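Local coordinates for protein putative adhesin (Bacteroides thetaiotaomicron, PDB 4QDG) that probably serves as an outer-membrane-anchored lipoprotein of the FimB/Mfa2 family, helping to anchor pili of the fimbrillin type to the cell surface, at residues L17-D22 with G142-M147; V79-L84 with L126-L131; F170-T175 with Y195-Q200; P234-R239 with I248-I253. All coordinates share one frame; numbering follows the deposited sequence. Where two conformers were deposited one is given.

Contact 1 (L17-D22 with G142-M147); sequences LRFIYD and GTVEMM
Leu-17 to Ile-20 and Gly-142 to Glu-145 pair as parallel beta strands, joining strand 15-20 to the start of the long strand 140-159. The short axes approach to 4.6 Å at 27°. Three of the four backbone bonds are nearly straight: Arg-18 N to Gly-142 O, Val-144 N to Arg-18 O and Ile-20 N to Val-144 O. The fourth, Met-146 N to Ile-20 O (2.8 Å), bends to 153°. On the face of Phe-19 and Val-144 the two side chains run alongside each other, Phe-19 CD2 lying 3.8 Å from Val-144 CB; Leu-38, Leu-40 and Ala-80 of neighbouring strands pack there too. On the other face Ile-20 crosses Thr-143 at about a right angle, with CG1 3.7 Å from Thr-143 CG2. Ile-20 CG2 sits over the centre of the guanidinium of the extended Arg-18, 3.5 Å above its plane, while Arg-18 NH1 reaches Thr-143 OG1 through a water. Asp-22 OD1 and Glu-145 OE1 stay 4.6 Å apart; one water donates to both Asp-22 OD2 and Glu-145 OE1 and a second lies between the carboxylates, which probably eases their like charges. Such parallel pairing between sequence-distant strands, with one apolar face turned inward, suits the beta-sandwich architecture of the transthyretin-like clan.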
loop_
_atom_site.group_PDB
_atom_site.type_symbol
_atom_site.label_atom_id
_atom_site.label_comp_id
_atom_site.label_asym_id
_atom_site.label_seq_id
_atom_site.Cartn_x
_atom_site.Cartn_y
_atom_site.Cartn_z
ATOM N N LEU A 17 -9.096 -9.791 21.053
ATOM C CA LEU A 17 -8.804 -8.778 20.048
ATOM C C LEU A 17 -9.655 -8.848 18.820
ATOM O O LEU A 17 -9.829 -9.912 18.243
ATOM C CB LEU A 17 -7.327 -8.845 19.622
ATOM C CG LEU A 17 -6.300 -8.731 20.736
ATOM C CD1 LEU A 17 -4.892 -8.841 20.170
ATOM C CD2 LEU A 17 -6.472 -7.431 21.516
ATOM N N ARG A 18 -10.130 -7.672 18.396
ATOM C CA ARG A 18 -10.855 -7.439 17.143
ATOM C C ARG A 18 -9.863 -6.779 16.188
ATOM O O ARG A 18 -8.999 -6.005 16.631
ATOM C CB ARG A 18 -12.112 -6.560 17.369
ATOM C CG ARG A 18 -12.897 -6.239 16.086
ATOM C CD ARG A 18 -14.180 -5.477 16.344
ATOM N NE ARG A 18 -14.990 -5.393 15.129
ATOM C CZ ARG A 18 -15.545 -4.277 14.655
ATOM N NH1 ARG A 18 -15.387 -3.122 15.297
ATOM N NH2 ARG A 18 -16.251 -4.305 13.531
ATOM N N PHE A 19 -9.923 -7.144 14.908
ATOM C CA PHE A 19 -9.043 -6.578 13.892
ATOM C C PHE A 19 -9.881 -5.866 12.835
ATOM O O PHE A 19 -10.783 -6.473 12.256
ATOM C CB PHE A 19 -8.152 -7.658 13.279
ATOM C CG PHE A 19 -7.301 -8.369 14.295
ATOM C CD1 PHE A 19 -7.778 -9.492 14.965
ATOM C CD2 PHE A 19 -6.019 -7.917 14.594
ATOM C CE1 PHE A 19 -7.001 -10.131 15.938
ATOM C CE2 PHE A 19 -5.244 -8.571 15.559
ATOM C CZ PHE A 19 -5.748 -9.667 16.230
ATOM N N ILE A 20 -9.660 -4.564 12.653
ATOM C CA ILE A 20 -10.432 -3.802 11.654
ATOM C C ILE A 20 -9.500 -3.096 10.660
ATOM O O ILE A 20 -8.343 -2.819 10.983
ATOM C CB ILE A 20 -11.445 -2.799 12.291
ATOM C CG1 ILE A 20 -10.770 -1.560 12.889
ATOM C CG2 ILE A 20 -12.345 -3.506 13.320
ATOM C CD1 ILE A 20 -11.696 -0.353 13.091
ATOM N N TYR A 21 -10.016 -2.844 9.437
ATOM C CA TYR A 21 -9.347 -2.065 8.390
ATOM C C TYR A 21 -10.390 -1.080 7.838
ATOM O O TYR A 21 -11.098 -1.382 6.880
ATOM C CB TYR A 21 -8.673 -2.943 7.305
ATOM C CG TYR A 21 -8.334 -2.206 6.018
ATOM C CD1 TYR A 21 -7.514 -1.073 6.026
ATOM C CD2 TYR A 21 -8.890 -2.599 4.798
ATOM C CE1 TYR A 21 -7.244 -0.362 4.847
ATOM C CE2 TYR A 21 -8.612 -1.907 3.617
ATOM C CZ TYR A 21 -7.779 -0.797 3.646
ATOM O OH TYR A 21 -7.509 -0.136 2.466
ATOM N N ASP A 22 -10.532 0.062 8.516
ATOM C CA ASP A 22 -11.444 1.134 8.114
ATOM C C ASP A 22 -10.631 2.376 7.618
ATOM O O ASP A 22 -11.234 3.357 7.213
ATOM C CB ASP A 22 -12.458 1.489 9.245
ATOM C CG ASP A 22 -11.958 2.281 10.442
ATOM O OD1 ASP A 22 -10.815 2.793 10.390
ATOM O OD2 ASP A 22 -12.732 2.444 11.409
ATOM N N GLY A 142 -10.272 -5.270 22.962
ATOM C CA GLY A 142 -9.480 -4.264 22.273
ATOM C C GLY A 142 -9.533 -4.437 20.775
ATOM O O GLY A 142 -9.653 -5.557 20.285
ATOM N N THR A 143 -9.444 -3.328 20.045
ATOM C CA THR A 143 -9.491 -3.328 18.585
ATOM C C THR A 143 -8.175 -2.838 18.003
ATOM O O THR A 143 -7.694 -1.762 18.359
ATOM C CB THR A 143 -10.672 -2.477 18.078
ATOM O OG1 THR A 143 -11.875 -3.044 18.569
ATOM C CG2 THR A 143 -10.721 -2.365 16.547
ATOM N N VAL A 144 -7.609 -3.649 17.096
ATOM C CA VAL A 144 -6.392 -3.312 16.374
ATOM C C VAL A 144 -6.836 -2.715 15.057
ATOM O O VAL A 144 -7.408 -3.416 14.210
ATOM C CB VAL A 144 -5.411 -4.489 16.178
ATOM C CG1 VAL A 144 -4.122 -3.981 15.529
ATOM C CG2 VAL A 144 -5.122 -5.207 17.509
ATOM N N GLU A 145 -6.652 -1.402 14.939
ATOM C CA GLU A 145 -7.019 -0.624 13.776
ATOM C C GLU A 145 -5.857 -0.668 12.805
ATOM O O GLU A 145 -4.742 -0.265 13.136
ATOM C CB GLU A 145 -7.387 0.810 14.181
ATOM C CG GLU A 145 -8.419 0.865 15.293
ATOM C CD GLU A 145 -8.993 2.241 15.561
ATOM O OE1 GLU A 145 -9.103 3.043 14.603
ATOM O OE2 GLU A 145 -9.410 2.483 16.718
HETATM N N MSE A 146 -6.105 -1.234 11.624
HETATM C CA MSE A 146 -5.038 -1.443 10.669
HETATM C C MSE A 146 -5.080 -0.541 9.440
HETATM O O MSE A 146 -6.133 -0.007 9.073
HETATM C CB MSE A 146 -5.029 -2.896 10.261
HETATM C CG MSE A 146 -4.746 -3.779 11.471
HETATM SE SE MSE A 146 -4.872 -5.583 11.008
HETATM C CE MSE A 146 -3.080 -5.809 10.227
HETATM N N MSE A 147 -3.890 -0.360 8.829
HETATM C CA MSE A 147 -3.747 0.421 7.611
HETATM C C MSE A 147 -3.133 -0.429 6.519
HETATM O O MSE A 147 -2.517 -1.429 6.824
HETATM C CB MSE A 147 -2.950 1.709 7.827
HETATM C CG MSE A 147 -1.484 1.501 8.190
HETATM SE SE MSE A 147 -0.501 3.144 7.851
HETATM C CE MSE A 147 -0.092 2.768 6.126
HETATM O O HOH W 1 -14.366 -1.818 17.502
HETATM O O HOH W 2 -8.477 0.588 10.525
HETATM O O HOH W 3 -8.655 3.106 11.779
HETATM O O HOH W 4 -11.829 3.409 13.806
#

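Contact 2 (V79-L84 with L126-L131)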
loop_
_atom_site.group_PDB
_atom_site.type_symbol
_atom_site.label_atom_id
_atom_site.label_comp_id
_atom_site.label_asym_id
_atom_site.label_seq_id
_atom_site.Cartn_x
_atom_site.Cartn_y
_atom_site.Cartn_z
ATOM N N VAL A 79 1.122 -6.237 18.043
ATOM C CA VAL A 79 1.401 -5.771 16.691
ATOM C C VAL A 79 0.749 -6.737 15.743
ATOM O O VAL A 79 0.955 -7.936 15.869
ATOM C CB VAL A 79 2.926 -5.559 16.395
ATOM C CG1 VAL A 79 3.135 -5.034 14.979
ATOM C CG2 VAL A 79 3.559 -4.598 17.402
ATOM N N ALA A 80 -0.067 -6.225 14.813
ATOM C CA ALA A 80 -0.732 -7.058 13.801
ATOM C C ALA A 80 -0.225 -6.755 12.412
ATOM O O ALA A 80 0.010 -5.586 12.055
ATOM C CB ALA A 80 -2.244 -6.861 13.832
ATOM N N TYR A 81 -0.048 -7.830 11.629
ATOM C CA TYR A 81 0.319 -7.730 10.222
ATOM C C TYR A 81 -0.645 -8.509 9.412
ATOM O O TYR A 81 -1.008 -9.610 9.806
ATOM C CB TYR A 81 1.737 -8.231 9.924
ATOM C CG TYR A 81 2.847 -7.322 10.401
ATOM C CD1 TYR A 81 3.259 -6.232 9.641
ATOM C CD2 TYR A 81 3.522 -7.582 11.580
ATOM C CE1 TYR A 81 4.302 -5.409 10.065
ATOM C CE2 TYR A 81 4.581 -6.783 12.002
ATOM C CZ TYR A 81 4.974 -5.702 11.238
ATOM O OH TYR A 81 6.007 -4.922 11.678
ATOM N N GLY A 82 -1.041 -7.942 8.285
ATOM C CA GLY A 82 -1.876 -8.603 7.301
ATOM C C GLY A 82 -1.057 -8.792 6.040
ATOM O O GLY A 82 -0.317 -7.892 5.647
ATOM N N GLY A 83 -1.134 -9.973 5.432
ATOM C CA GLY A 83 -0.413 -10.244 4.194
ATOM C C GLY A 83 1.020 -10.709 4.316
ATOM O O GLY A 83 1.757 -10.671 3.333
ATOM N N LEU A 84 1.429 -11.140 5.515
ATOM C CA LEU A 84 2.771 -11.654 5.800
ATOM C C LEU A 84 2.803 -13.173 5.905
ATOM O O LEU A 84 3.833 -13.762 5.617
ATOM C CB LEU A 84 3.290 -11.086 7.135
ATOM C CG LEU A 84 4.257 -9.926 7.152
ATOM C CD1 LEU A 84 4.969 -9.880 8.461
ATOM C CD2 LEU A 84 5.310 -10.061 6.110
ATOM N N LEU A 126 -0.317 -5.485 2.042
ATOM C CA LEU A 126 0.399 -5.492 3.315
ATOM C C LEU A 126 -0.345 -4.567 4.251
ATOM O O LEU A 126 -0.625 -3.424 3.896
ATOM C CB LEU A 126 1.891 -5.105 3.169
ATOM C CG LEU A 126 2.706 -5.127 4.472
ATOM C CD1 LEU A 126 2.889 -6.566 4.978
ATOM C CD2 LEU A 126 4.044 -4.429 4.292
ATOM N N TYR A 127 -0.741 -5.093 5.414
ATOM C CA TYR A 127 -1.517 -4.358 6.414
ATOM C C TYR A 127 -0.789 -4.339 7.741
ATOM O O TYR A 127 -0.011 -5.240 8.039
ATOM C CB TYR A 127 -2.934 -4.947 6.563
ATOM C CG TYR A 127 -3.731 -4.924 5.274
ATOM C CD1 TYR A 127 -3.564 -5.913 4.308
ATOM C CD2 TYR A 127 -4.662 -3.920 5.024
ATOM C CE1 TYR A 127 -4.271 -5.883 3.107
ATOM C CE2 TYR A 127 -5.428 -3.918 3.851
ATOM C CZ TYR A 127 -5.210 -4.888 2.884
ATOM O OH TYR A 127 -5.932 -4.891 1.709
ATOM N N TRP A 128 -0.976 -3.258 8.504
ATOM C CA TRP A 128 -0.310 -3.073 9.787
ATOM C C TRP A 128 -1.168 -2.271 10.741
ATOM O O TRP A 128 -1.829 -1.327 10.339
ATOM C CB TRP A 128 1.053 -2.364 9.593
ATOM C CG TRP A 128 1.778 -2.070 10.868
ATOM C CD1 TRP A 128 2.622 -2.904 11.542
ATOM C CD2 TRP A 128 1.664 -0.885 11.664
ATOM N NE1 TRP A 128 3.064 -2.300 12.693
ATOM C CE2 TRP A 128 2.497 -1.056 12.789
ATOM C CE3 TRP A 128 0.966 0.324 11.516
ATOM C CZ2 TRP A 128 2.655 -0.062 13.754
ATOM C CZ3 TRP A 128 1.120 1.307 12.482
ATOM C CH2 TRP A 128 1.956 1.111 13.582
ATOM N N GLY A 129 -1.062 -2.621 12.014
ATOM C CA GLY A 129 -1.683 -1.928 13.130
ATOM C C GLY A 129 -1.062 -2.387 14.435
ATOM O O GLY A 129 -0.450 -3.456 14.496
ATOM N N GLU A 130 -1.245 -1.602 15.496
ATOM C CA GLU A 130 -0.749 -1.962 16.839
ATOM C C GLU A 130 -1.698 -1.433 17.935
ATOM O O GLU A 130 -2.489 -0.518 17.688
ATOM C CB GLU A 130 0.689 -1.467 17.068
ATOM C CG GLU A 130 0.858 0.039 16.947
ATOM C CD GLU A 130 2.234 0.583 17.270
ATOM O OE1 GLU A 130 3.186 -0.223 17.358
ATOM O OE2 GLU A 130 2.358 1.817 17.450
ATOM N N LEU A 131 -1.600 -2.014 19.144
ATOM C CA LEU A 131 -2.433 -1.659 20.269
ATOM C C LEU A 131 -1.776 -2.043 21.600
ATOM O O LEU A 131 -1.194 -3.118 21.705
ATOM C CB LEU A 131 -3.799 -2.389 20.117
ATOM C CG LEU A 131 -4.872 -2.095 21.179
ATOM C CD1 LEU A 131 -5.565 -0.784 20.902
ATOM C CD2 LEU A 131 -5.883 -3.238 21.260
#
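Tyr-81 and Trp-128 face each other across an antiparallel strand pair, 75-82 against 127-137, whose short axes run 168° apart. They form a non-hydrogen-bonded pair, and their side chains leave the same face. Trp-128 has CG anti to the backbone N (chi1 177°), which carries the indole across toward strand 75-82, and its five-membered ring meets the phenol obliquely with centroids 5.0 Å apart. The closest approach is Tyr-81 CE1 to Trp-128 CD1 at 3.4 Å, the tyrosine carbon coming in at the indole edge. Val-79 reaches the same indole from two residues earlier in its strand, crossing it at a slant. Met-93 and Leu-106 also pack on Tyr-81, adding apolar side chains around the aromatic pair.

On the opposite face small residues meet Tyr-127: Ala-80 pairs with Gly-129, and Gly-82 with Tyr-127, both as hydrogen-bonded pairs. At the second, Tyr-127 CB passes 3.9 Å from Gly-82 CA, and the CA atoms of the two residues stand close. Gly-82 N sits above the carbonyl plane of Tyr-127 O, whereas Tyr-127 N returns a 2.8 Å bond to Gly-82 O. Just past this pair, Gly-83 bonds through its backbone to the magnesium ligand Cys-37, so this end of the strand adjoins the metal site. Within the aromatic patch, Trp-128 NE1 is buried without a polar partner, its neighbour being the methyl Val-79 CG1 at 3.6 Å.

Contact 3 (F170-T175 with Y195-Q200)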
loop_
_atom_site.group_PDB
_atom_site.type_symbol
_atom_site.label_atom_id
_atom_site.label_comp_id
_atom_site.label_asym_id
_atom_site.label_seq_id
_atom_site.Cartn_x
_atom_site.Cartn_y
_atom_site.Cartn_z
ATOM N N PHE A 170 6.356 2.721 -25.101
ATOM C CA PHE A 170 6.745 3.316 -23.825
ATOM C C PHE A 170 7.100 2.363 -22.720
ATOM O O PHE A 170 6.546 1.276 -22.605
ATOM C CB PHE A 170 5.604 4.200 -23.293
ATOM C CG PHE A 170 5.190 5.290 -24.246
ATOM C CD1 PHE A 170 5.884 6.494 -24.294
ATOM C CD2 PHE A 170 4.091 5.121 -25.086
ATOM C CE1 PHE A 170 5.470 7.519 -25.137
ATOM C CE2 PHE A 170 3.705 6.136 -25.959
ATOM C CZ PHE A 170 4.391 7.329 -25.975
ATOM N N GLU A 171 8.004 2.836 -21.875
ATOM C CA GLU A 171 8.486 2.205 -20.661
ATOM C C GLU A 171 7.996 3.067 -19.513
ATOM O O GLU A 171 8.092 4.304 -19.574
ATOM C CB GLU A 171 10.013 2.096 -20.668
ATOM C CG GLU A 171 10.529 0.918 -21.463
ATOM C CD GLU A 171 12.040 0.756 -21.532
ATOM O OE1 GLU A 171 12.781 1.671 -21.095
ATOM O OE2 GLU A 171 12.485 -0.295 -22.051
ATOM N N PHE A 172 7.439 2.415 -18.487
ATOM C CA PHE A 172 6.883 3.073 -17.303
ATOM C C PHE A 172 7.640 2.619 -16.082
ATOM O O PHE A 172 7.911 1.429 -15.945
ATOM C CB PHE A 172 5.398 2.749 -17.137
ATOM C CG PHE A 172 4.520 3.112 -18.314
ATOM C CD1 PHE A 172 4.461 2.292 -19.438
ATOM C CD2 PHE A 172 3.647 4.200 -18.244
ATOM C CE1 PHE A 172 3.589 2.588 -20.486
ATOM C CE2 PHE A 172 2.795 4.503 -19.305
ATOM C CZ PHE A 172 2.770 3.701 -20.417
ATOM N N GLU A 173 8.031 3.574 -15.218
ATOM C CA GLU A 173 8.785 3.264 -14.001
ATOM C C GLU A 173 8.371 4.133 -12.853
ATOM O O GLU A 173 7.974 5.288 -13.045
ATOM C CB GLU A 173 10.288 3.485 -14.215
ATOM C CG GLU A 173 10.985 2.437 -15.043
ATOM C CD GLU A 173 12.275 2.892 -15.706
ATOM O OE1 GLU A 173 12.654 4.082 -15.584
ATOM O OE2 GLU A 173 12.907 2.039 -16.366
ATOM N N ILE A 174 8.533 3.584 -11.644
ATOM C CA ILE A 174 8.404 4.304 -10.395
ATOM C C ILE A 174 9.675 4.010 -9.638
ATOM O O ILE A 174 9.982 2.849 -9.401
ATOM C CB ILE A 174 7.117 4.065 -9.563
ATOM C CG1 ILE A 174 5.899 4.644 -10.290
ATOM C CG2 ILE A 174 7.254 4.702 -8.167
ATOM C CD1 ILE A 174 4.504 4.233 -9.717
ATOM N N THR A 175 10.477 5.048 -9.370
ATOM C CA THR A 175 11.651 4.902 -8.528
ATOM C C THR A 175 11.268 5.424 -7.139
ATOM O O THR A 175 10.617 6.473 -7.001
ATOM C CB THR A 175 12.891 5.586 -9.098
ATOM O OG1 THR A 175 12.579 6.942 -9.442
ATOM C CG2 THR A 175 13.520 4.806 -10.255
ATOM N N TYR A 195 10.280 0.130 -9.743
ATOM C CA TYR A 195 9.072 -0.637 -9.990
ATOM C C TYR A 195 8.762 -0.531 -11.480
ATOM O O TYR A 195 8.857 0.567 -12.048
ATOM C CB TYR A 195 7.868 -0.106 -9.170
ATOM C CG TYR A 195 7.992 -0.195 -7.661
ATOM C CD1 TYR A 195 7.645 -1.362 -6.979
ATOM C CD2 TYR A 195 8.351 0.917 -6.910
ATOM C CE1 TYR A 195 7.731 -1.436 -5.592
ATOM C CE2 TYR A 195 8.386 0.872 -5.522
ATOM C CZ TYR A 195 8.074 -0.304 -4.863
ATOM O OH TYR A 195 8.106 -0.297 -3.492
ATOM N N THR A 196 8.359 -1.652 -12.100
ATOM C CA THR A 196 7.936 -1.673 -13.502
ATOM C C THR A 196 6.497 -2.234 -13.541
ATOM O O THR A 196 6.047 -2.812 -12.548
ATOM C CB THR A 196 8.937 -2.408 -14.404
ATOM O OG1 THR A 196 9.059 -3.761 -13.983
ATOM C CG2 THR A 196 10.325 -1.702 -14.467
ATOM N N PRO A 197 5.729 -2.041 -14.630
ATOM C CA PRO A 197 4.325 -2.507 -14.621
ATOM C C PRO A 197 4.125 -4.024 -14.564
ATOM O O PRO A 197 4.869 -4.799 -15.176
ATOM C CB PRO A 197 3.781 -1.967 -15.938
ATOM C CG PRO A 197 4.688 -0.802 -16.278
ATOM C CD PRO A 197 6.029 -1.300 -15.875
ATOM N N TRP A 198 3.106 -4.430 -13.810
ATOM C CA TRP A 198 2.650 -5.809 -13.673
ATOM C C TRP A 198 1.622 -6.091 -14.799
ATOM O O TRP A 198 1.366 -7.237 -15.133
ATOM C CB TRP A 198 2.073 -6.100 -12.260
ATOM C CG TRP A 198 0.854 -5.314 -11.871
ATOM C CD1 TRP A 198 0.827 -4.161 -11.147
ATOM C CD2 TRP A 198 -0.520 -5.653 -12.133
ATOM N NE1 TRP A 198 -0.468 -3.790 -10.898
ATOM C CE2 TRP A 198 -1.316 -4.659 -11.528
ATOM C CE3 TRP A 198 -1.158 -6.735 -12.768
ATOM C CZ2 TRP A 198 -2.719 -4.666 -11.603
ATOM C CZ3 TRP A 198 -2.546 -6.748 -12.832
ATOM C CH2 TRP A 198 -3.312 -5.707 -12.275
ATOM N N ALA A 199 1.051 -5.031 -15.375
ATOM C CA ALA A 199 0.107 -5.038 -16.495
ATOM C C ALA A 199 0.321 -3.788 -17.327
ATOM O O ALA A 199 0.627 -2.730 -16.783
ATOM C CB ALA A 199 -1.324 -5.112 -15.996
ATOM N N GLN A 200 0.217 -3.923 -18.642
ATOM C CA GLN A 200 0.395 -2.852 -19.624
ATOM C C GLN A 200 -0.360 -3.246 -20.893
ATOM O O GLN A 200 -0.410 -4.422 -21.238
ATOM C CB GLN A 200 1.896 -2.635 -19.900
ATOM C CG GLN A 200 2.240 -1.511 -20.885
ATOM C CD GLN A 200 3.706 -1.195 -20.914
ATOM O OE1 GLN A 200 4.452 -1.498 -19.982
ATOM N NE2 GLN A 200 4.145 -0.528 -21.972
HETATM O O HOH W 5 6.914 -0.424 -19.185
#
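Two kinds of grip join Phe-170 to Thr-175 with Tyr-195 to Gln-200: a backbone pair at one end and a side-chain amide at the other. Ile-174 and Tyr-195 form an antiparallel hydrogen-bonded pair; Tyr-195 N gives a nearly straight 2.8 Å bond lying in the carbonyl plane of Ile-174 O, and Ile-174 N returns one to Tyr-195 O. Pro-197 then breaks the pairing, its CG resting 3.7 Å from Phe-172 CB. The chain bends away and comes back with Gln-200, whose extended side chain (chi1 -178°) sends NE2 to Phe-170 O at 3.1 Å. That nitrogen also lies at the edge of the Phe-172 ring, whose plane stands 81° from the amide. Gln-200 OE1 accepts from a water that in turn accepts from Phe-172 N. Further out, Asn-178 and the backbone of Ser-224 hold Tyr-195 OH, and Ala-219 packs on both Phe-172 and Pro-197. The glutamine amide, directly and through the water, thus serves backbone groups that strand pairing leaves unmet beyond the proline.

Contact 4 (P234-R239 with I248-I253); sequences PKLTVR and INIPLI
Strands 235-239 and 248-251 run antiparallel, their short axes 177° apart and 4.5 Å at closest, as the two arms of a beta hairpin. Leu-236 with Ile-250 is a hydrogen-bonded pair, each N lying 3.0 Å from the other's O in the carbonyl plane. Val-238 N bonds to Ile-248 O, but the return bond is weak. At the helix start, Leu-252 N reaches Pro-234 O at an angle of only 132°, and a water bridges that oxygen to Ile-253 N. On one face Leu-236 lies alongside Ile-250 and Val-238 alongside Ile-248, with CB atoms of Val-238 and Ile-248 3.9 Å apart. On the other, Thr-237 OG1 donates to Asn-249 OD1 (3.0 Å); chi1 of -57° sets that hydroxyl beside its own N. Pro-234 CG meets Ile-253 CD1 at 3.8 Å. The apolar face packs on Val-155 and Leu-157 of strand 140-159 and on Met-281 and Phe-283 of strand 278-285, while Pro-251, as N-cap, passes the chain straight into helix 252-263.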
loop_
_atom_site.group_PDB
_atom_site.type_symbol
_atom_site.label_atom_id
_atom_site.label_comp_id
_atom_site.label_asym_id
_atom_site.label_seq_id
_atom_site.Cartn_x
_atom_site.Cartn_y
_atom_site.Cartn_z
ATOM N N PRO A 234 9.845 10.197 -4.376
ATOM C CA PRO A 234 9.520 9.180 -5.405
ATOM C C PRO A 234 9.180 9.804 -6.767
ATOM O O PRO A 234 8.508 10.863 -6.842
ATOM C CB PRO A 234 8.309 8.440 -4.823
ATOM C CG PRO A 234 8.307 8.779 -3.377
ATOM C CD PRO A 234 8.948 10.095 -3.206
ATOM N N LYS A 235 9.655 9.132 -7.830
ATOM C CA LYS A 235 9.466 9.609 -9.186
ATOM C C LYS A 235 8.659 8.650 -10.067
ATOM O O LYS A 235 8.826 7.430 -9.987
ATOM C CB LYS A 235 10.833 9.864 -9.844
ATOM C CG LYS A 235 11.637 11.010 -9.226
ATOM C CD LYS A 235 11.210 12.389 -9.737
ATOM C CE LYS A 235 12.012 13.504 -9.112
ATOM N NZ LYS A 235 11.602 13.767 -7.707
ATOM N N LEU A 236 7.791 9.225 -10.935
ATOM C CA LEU A 236 7.063 8.490 -11.963
ATOM C C LEU A 236 7.743 8.882 -13.262
ATOM O O LEU A 236 7.912 10.079 -13.530
ATOM C CB LEU A 236 5.550 8.705 -12.016
ATOM C CG LEU A 236 4.860 8.171 -13.288
ATOM C CD1 LEU A 236 4.791 6.632 -13.292
ATOM C CD2 LEU A 236 3.478 8.761 -13.452
ATOM N N THR A 237 8.206 7.889 -14.034
ATOM C CA THR A 237 8.915 8.171 -15.298
ATOM C C THR A 237 8.267 7.420 -16.449
ATOM O O THR A 237 7.968 6.229 -16.316
ATOM C CB THR A 237 10.429 7.826 -15.166
ATOM O OG1 THR A 237 10.979 8.566 -14.077
ATOM C CG2 THR A 237 11.219 8.159 -16.414
ATOM N N VAL A 238 8.051 8.132 -17.578
ATOM C CA VAL A 238 7.490 7.553 -18.792
ATOM C C VAL A 238 8.483 7.882 -19.922
ATOM O O VAL A 238 8.764 9.049 -20.192
ATOM C CB VAL A 238 6.023 7.956 -19.107
ATOM C CG1 VAL A 238 5.533 7.224 -20.360
ATOM C CG2 VAL A 238 5.104 7.636 -17.931
ATOM N N ARG A 239 9.069 6.833 -20.514
ATOM C CA ARG A 239 10.102 6.972 -21.538
ATOM C C ARG A 239 9.695 6.357 -22.859
ATOM O O ARG A 239 9.174 5.229 -22.859
ATOM C CB ARG A 239 11.379 6.289 -21.038
ATOM C CG ARG A 239 12.664 6.576 -21.821
ATOM C CD ARG A 239 13.918 6.137 -21.073
ATOM N NE ARG A 239 13.731 4.828 -20.470
ATOM C CZ ARG A 239 13.708 4.584 -19.164
ATOM N NH1 ARG A 239 13.963 5.555 -18.293
ATOM N NH2 ARG A 239 13.462 3.361 -18.719
ATOM N N ILE A 248 7.625 12.084 -19.474
ATOM C CA ILE A 248 7.096 12.345 -18.131
ATOM C C ILE A 248 8.165 11.909 -17.107
ATOM O O ILE A 248 8.726 10.807 -17.203
ATOM C CB ILE A 248 5.698 11.675 -17.863
ATOM C CG1 ILE A 248 4.637 12.146 -18.864
ATOM C CG2 ILE A 248 5.205 11.948 -16.439
ATOM C CD1 ILE A 248 3.564 11.111 -19.188
ATOM N N ASN A 249 8.472 12.802 -16.163
ATOM C CA ASN A 249 9.417 12.588 -15.082
ATOM C C ASN A 249 9.026 13.536 -13.982
ATOM O O ASN A 249 9.468 14.691 -13.949
ATOM C CB ASN A 249 10.878 12.766 -15.506
ATOM C CG ASN A 249 11.856 12.443 -14.397
ATOM O OD1 ASN A 249 11.784 11.402 -13.752
ATOM N ND2 ASN A 249 12.818 13.307 -14.186
ATOM N N ILE A 250 8.163 13.052 -13.092
ATOM C CA ILE A 250 7.571 13.912 -12.082
ATOM C C ILE A 250 7.766 13.411 -10.665
ATOM O O ILE A 250 7.864 12.199 -10.450
ATOM C CB ILE A 250 6.030 14.018 -12.379
ATOM C CG1 ILE A 250 5.336 12.619 -12.360
ATOM C CG2 ILE A 250 5.747 14.773 -13.689
ATOM C CD1 ILE A 250 3.987 12.581 -11.838
ATOM N N PRO A 251 7.711 14.327 -9.669
ATOM C CA PRO A 251 7.676 13.864 -8.276
ATOM C C PRO A 251 6.240 13.386 -8.002
ATOM O O PRO A 251 5.311 14.184 -7.833
ATOM C CB PRO A 251 8.110 15.102 -7.468
ATOM C CG PRO A 251 7.926 16.276 -8.390
ATOM C CD PRO A 251 7.572 15.805 -9.757
ATOM N N LEU A 252 6.068 12.061 -8.054
ATOM C CA LEU A 252 4.815 11.337 -7.912
ATOM C C LEU A 252 3.947 11.788 -6.707
ATOM O O LEU A 252 2.747 11.974 -6.886
ATOM C CB LEU A 252 5.104 9.818 -7.812
ATOM C CG LEU A 252 3.923 8.862 -7.526
ATOM C CD1 LEU A 252 2.843 8.914 -8.632
ATOM C CD2 LEU A 252 4.414 7.460 -7.407
ATOM N N ILE A 253 4.541 11.956 -5.516
ATOM C CA ILE A 253 3.813 12.287 -4.291
ATOM C C ILE A 253 3.214 13.712 -4.363
ATOM O O ILE A 253 2.023 13.896 -4.052
ATOM C CB ILE A 253 4.679 12.040 -3.037
ATOM C CG1 ILE A 253 4.907 10.524 -2.903
ATOM C CG2 ILE A 253 4.012 12.616 -1.792
ATOM C CD1 ILE A 253 5.188 10.013 -1.645
HETATM O O HOH W 6 7.335 12.493 -5.158
#

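From the N terminus, strand 15-20 waits for strand 140-159, so contact 1 closes a loop of about 120 residues. Contact 2 is nested inside it, and the two touch where Met-147 N lies 2.7 Å from Trp-128 O, a probable hydrogen bond between consecutive strands. Contacts 3 and 4 follow in series, each closing a short loop. They lie on the other side of the chain's centre, with contacts 1 and 3 centred about 33 Å apart. Strand 170-176 borders strand 235-240, and Glu-173 OE2 meets Arg-239 NH2 in a 2.8 Å salt bridge between contacts 3 and 4. The long strand 140-159 runs from contact 1 to pack beside both later contacts, linking the two halves.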